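Local coordinates for naphthalene dioxygenase large subunit (Rhodococcus sp., PDB 2B1X), which is the large subunit of a Rieske-type ring-hydroxylating dioxygenase, carrying an fe2/s2 (inorganic) cluster and a separate iron site, at residues 19-24 against 423-428. Numbering follows the deposited sequence.
Sequences SDWTVP and NQRNFL
W21 and R425 meet in a cation-pi stack. The guanidinium of R425 lies flat over one face of the indole, with the two planes 12° apart. R425 CZ stands 3.5 Å from the centroid of the six-membered ring of W21 and close to its normal. The three nitrogens spread over the bicycle. NH2 reaches the far end of the benzene ring, with R425 NH2 3.2 Å from W21 CH2. NH1 lies over the pyrrole side, with R425 NH1 3.6 Å from W21 NE1. R425 NE lies over the CD2-CE3 side of the six-membered ring, 3.5 Å from W21 CD2. The aliphatic part joins in where R425 CD packs 3.9 Å from W21 CB. A bend in the arginine chain at chi3 (-73°) turns the guanidinium broadside to the indole. R425 NH1 also makes a weak hydrogen bond to V17 O, shortly before residues 19-24.

The second interaction is apolar. V23 and L428 both set out from the backbone toward the other segment, and their side chains meet obliquely. One methyl of the leucine, L428 CD1, rests against both branches of the valine, at 3.9 Å from V23 CG2 and 4.0 Å from V23 CG1. L428 also touches Y395.

Backbone hydrogen bonds join W21 to Y395 and V23 to L393. The N-terminal strand 22-24, paired antiparallel with 392-394, packs against helix 422-436. The stack and the apolar contact fasten this strand to the C-terminal helix of the Bet v 1-like catalytic domain of a ring-hydroxylating alpha subunit.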
ATOM      1  N   SER A  19     -19.164 -12.932  34.670  1.00 18.81           N
ATOM      2  CA  SER A  19     -20.166 -13.983  34.892  1.00 18.73           C
ATOM      3  C   SER A  19     -19.846 -15.221  34.045  1.00 18.11           C
ATOM      4  O   SER A  19     -19.423 -16.240  34.591  1.00 18.28           O
ATOM      5  CB  SER A  19     -21.581 -13.468  34.661  1.00 18.38           C
ATOM      6  OG  SER A  19     -21.641 -12.839  33.398  1.00 23.58           O
ATOM      7  N   ASP A  20     -20.013 -15.124  32.720  1.00 17.77           N
ATOM      8  CA  ASP A  20     -19.591 -16.191  31.799  1.00 16.86           C
ATOM      9  C   ASP A  20     -18.059 -16.324  31.725  1.00 15.60           C
ATOM     10  O   ASP A  20     -17.565 -17.351  31.309  1.00 15.08           O
ATOM     11  CB  ASP A  20     -20.142 -15.936  30.376  1.00 17.60           C
ATOM     12  CG  ASP A  20     -21.654 -16.121  30.277  1.00 20.10           C
ATOM     13  OD1 ASP A  20     -22.285 -16.589  31.256  1.00 20.89           O
ATOM     14  OD2 ASP A  20     -22.315 -15.824  29.257  1.00 22.57           O
ATOM     15  N   TRP A  21     -17.331 -15.274  32.131  1.00 15.07           N
ATOM     16  CA  TRP A  21     -15.878 -15.147  31.898  1.00 14.60           C
ATOM     17  C   TRP A  21     -15.537 -15.203  30.392  1.00 14.09           C
ATOM     18  O   TRP A  21     -14.633 -15.938  29.981  1.00 12.83           O
ATOM     19  CB  TRP A  21     -15.072 -16.201  32.677  1.00 13.93           C
ATOM     20  CG  TRP A  21     -15.131 -16.072  34.211  1.00 15.06           C
ATOM     21  CD1 TRP A  21     -16.115 -15.459  34.946  1.00 15.79           C
ATOM     22  CD2 TRP A  21     -14.166 -16.551  35.165  1.00 14.81           C
ATOM     23  NE1 TRP A  21     -15.830 -15.542  36.290  1.00 17.05           N
ATOM     24  CE2 TRP A  21     -14.650 -16.218  36.459  1.00 16.15           C
ATOM     25  CE3 TRP A  21     -12.963 -17.267  35.066  1.00 15.14           C
ATOM     26  CZ2 TRP A  21     -13.954 -16.541  37.641  1.00 15.59           C
ATOM     27  CZ3 TRP A  21     -12.280 -17.605  36.235  1.00 15.56           C
ATOM     28  CH2 TRP A  21     -12.777 -17.228  37.510  1.00 15.46           C
ATOM     29  N   THR A  22     -16.307 -14.474  29.591  1.00 13.79           N
ATOM     30  CA  THR A  22     -16.021 -14.313  28.165  1.00 14.61           C
ATOM     31  C   THR A  22     -15.968 -12.835  27.849  1.00 14.37           C
ATOM     32  O   THR A  22     -16.362 -12.022  28.673  1.00 14.93           O
ATOM     33  CB  THR A  22     -17.062 -14.994  27.262  1.00 14.16           C
ATOM     34  OG1 THR A  22     -18.322 -14.324  27.387  1.00 15.47           O
ATOM     35  CG2 THR A  22     -17.334 -16.450  27.702  1.00 15.13           C
ATOM     36  N   VAL A  23     -15.479 -12.496  26.665  1.00 14.67           N
ATOM     37  CA  VAL A  23     -15.427 -11.096  26.193  1.00 14.36           C
ATOM     38  C   VAL A  23     -15.814 -11.121  24.707  1.00 14.64           C
ATOM     39  O   VAL A  23     -15.402 -12.057  24.024  1.00 14.58           O
ATOM     40  CB  VAL A  23     -13.991 -10.478  26.406  1.00 14.47           C
ATOM     41  CG1 VAL A  23     -13.856  -9.074  25.723  1.00 15.51           C
ATOM     42  CG2 VAL A  23     -13.696 -10.336  27.864  1.00 12.67           C
ATOM     43  N   PRO A  24     -16.617 -10.156  24.218  1.00 14.49           N
ATOM     44  CA  PRO A  24     -16.954 -10.066  22.788  1.00 14.40           C
ATOM     45  C   PRO A  24     -15.749  -9.960  21.867  1.00 14.02           C
ATOM     46  O   PRO A  24     -14.855  -9.152  22.089  1.00 14.22           O
ATOM     47  CB  PRO A  24     -17.758  -8.762  22.692  1.00 14.64           C
ATOM     48  CG  PRO A  24     -18.313  -8.571  24.065  1.00 15.60           C
ATOM     49  CD  PRO A  24     -17.293  -9.093  24.993  1.00 14.77           C
ATOM     50  N   ASN A 423      -6.060 -12.167  35.121  1.00 11.59           N
ATOM     51  CA  ASN A 423      -5.346 -10.962  34.670  1.00 11.41           C
ATOM     52  C   ASN A 423      -5.853 -10.399  33.348  1.00 11.26           C
ATOM     53  O   ASN A 423      -6.082  -9.185  33.249  1.00 11.85           O
ATOM     54  CB  ASN A 423      -3.843 -11.197  34.596  1.00 10.87           C
ATOM     55  CG  ASN A 423      -3.231 -11.398  35.950  1.00 11.66           C
ATOM     56  OD1 ASN A 423      -3.939 -11.335  36.993  1.00 11.99           O
ATOM     57  ND2 ASN A 423      -1.889 -11.646  35.974  1.00  9.33           N
ATOM     58  N   GLN A 424      -6.042 -11.258  32.353  1.00 10.05           N
ATOM     59  CA  GLN A 424      -6.588 -10.818  31.048  1.00 11.01           C
ATOM     60  C   GLN A 424      -7.998 -10.224  31.197  1.00 11.17           C
ATOM     61  O   GLN A 424      -8.343  -9.235  30.545  1.00 10.64           O
ATOM     62  CB  GLN A 424      -6.616 -11.971  30.035  1.00 10.82           C
ATOM     63  CG  GLN A 424      -5.229 -12.591  29.686  1.00 11.45           C
ATOM     64  CD  GLN A 424      -4.752 -13.730  30.613  1.00 12.93           C
ATOM     65  OE1 GLN A 424      -4.880 -13.655  31.834  1.00 12.18           O
ATOM     66  NE2 GLN A 424      -4.179 -14.774  30.015  1.00 12.24           N
ATOM     67  N   ARG A 425      -8.789 -10.821  32.098  1.00 11.06           N
ATOM     68  CA  ARG A 425     -10.145 -10.355  32.353  1.00 11.41           C
ATOM     69  C   ARG A 425     -10.173  -8.967  32.987  1.00 10.63           C
ATOM     70  O   ARG A 425     -11.003  -8.142  32.627  1.00 10.66           O
ATOM     71  CB  ARG A 425     -10.862 -11.341  33.275  1.00 10.92           C
ATOM     72  CG  ARG A 425     -11.417 -12.582  32.501  1.00 15.25           C
ATOM     73  CD  ARG A 425     -12.582 -13.230  33.231  1.00 18.13           C
ATOM     74  NE  ARG A 425     -11.994 -13.893  34.332  1.00 20.06           N
ATOM     75  CZ  ARG A 425     -12.280 -13.750  35.611  1.00 21.52           C
ATOM     76  NH1 ARG A 425     -13.261 -12.972  36.073  1.00 22.11           N
ATOM     77  NH2 ARG A 425     -11.551 -14.454  36.443  1.00 20.49           N
ATOM     78  N   ASN A 426      -9.301  -8.762  33.977  1.00 10.21           N
ATOM     79  CA  ASN A 426      -9.094  -7.467  34.626  1.00 10.51           C
ATOM     80  C   ASN A 426      -8.608  -6.397  33.645  1.00 10.49           C
ATOM     81  O   ASN A 426      -8.994  -5.245  33.726  1.00 11.84           O
ATOM     82  CB  ASN A 426      -8.068  -7.647  35.758  1.00  9.92           C
ATOM     83  CG  ASN A 426      -7.776  -6.364  36.521  1.00 10.78           C
ATOM     84  OD1 ASN A 426      -8.656  -5.779  37.136  1.00  9.65           O
ATOM     85  ND2 ASN A 426      -6.517  -5.939  36.506  1.00 12.46           N
ATOM     86  N   PHE A 427      -7.744  -6.782  32.719  1.00 11.09           N
ATOM     87  CA  PHE A 427      -7.212  -5.838  31.749  1.00 11.01           C
ATOM     88  C   PHE A 427      -8.372  -5.380  30.848  1.00 11.52           C
ATOM     89  O   PHE A 427      -8.566  -4.188  30.623  1.00 12.00           O
ATOM     90  CB  PHE A 427      -6.093  -6.530  30.951  1.00 11.32           C
ATOM     91  CG  PHE A 427      -5.557  -5.717  29.801  1.00 12.00           C
ATOM     92  CD1 PHE A 427      -4.377  -5.011  29.942  1.00 12.81           C
ATOM     93  CD2 PHE A 427      -6.212  -5.717  28.565  1.00 10.68           C
ATOM     94  CE1 PHE A 427      -3.846  -4.275  28.879  1.00 12.05           C
ATOM     95  CE2 PHE A 427      -5.693  -4.962  27.494  1.00 14.42           C
ATOM     96  CZ  PHE A 427      -4.483  -4.266  27.665  1.00 11.60           C
ATOM     97  N   LEU A 428      -9.147  -6.345  30.350  1.00 11.27           N
ATOM     98  CA  LEU A 428     -10.224  -6.037  29.414  1.00 11.13           C
ATOM     99  C   LEU A 428     -11.390  -5.363  30.091  1.00 10.82           C
ATOM    100  O   LEU A 428     -12.093  -4.579  29.466  1.00 11.72           O
ATOM    101  CB  LEU A 428     -10.680  -7.314  28.687  1.00 10.20           C
ATOM    102  CG  LEU A 428      -9.662  -7.791  27.661  1.00 10.52           C
ATOM    103  CD1 LEU A 428     -10.082  -9.131  27.078  1.00 12.29           C
ATOM    104  CD2 LEU A 428      -9.403  -6.741  26.553  1.00  9.64           C
TER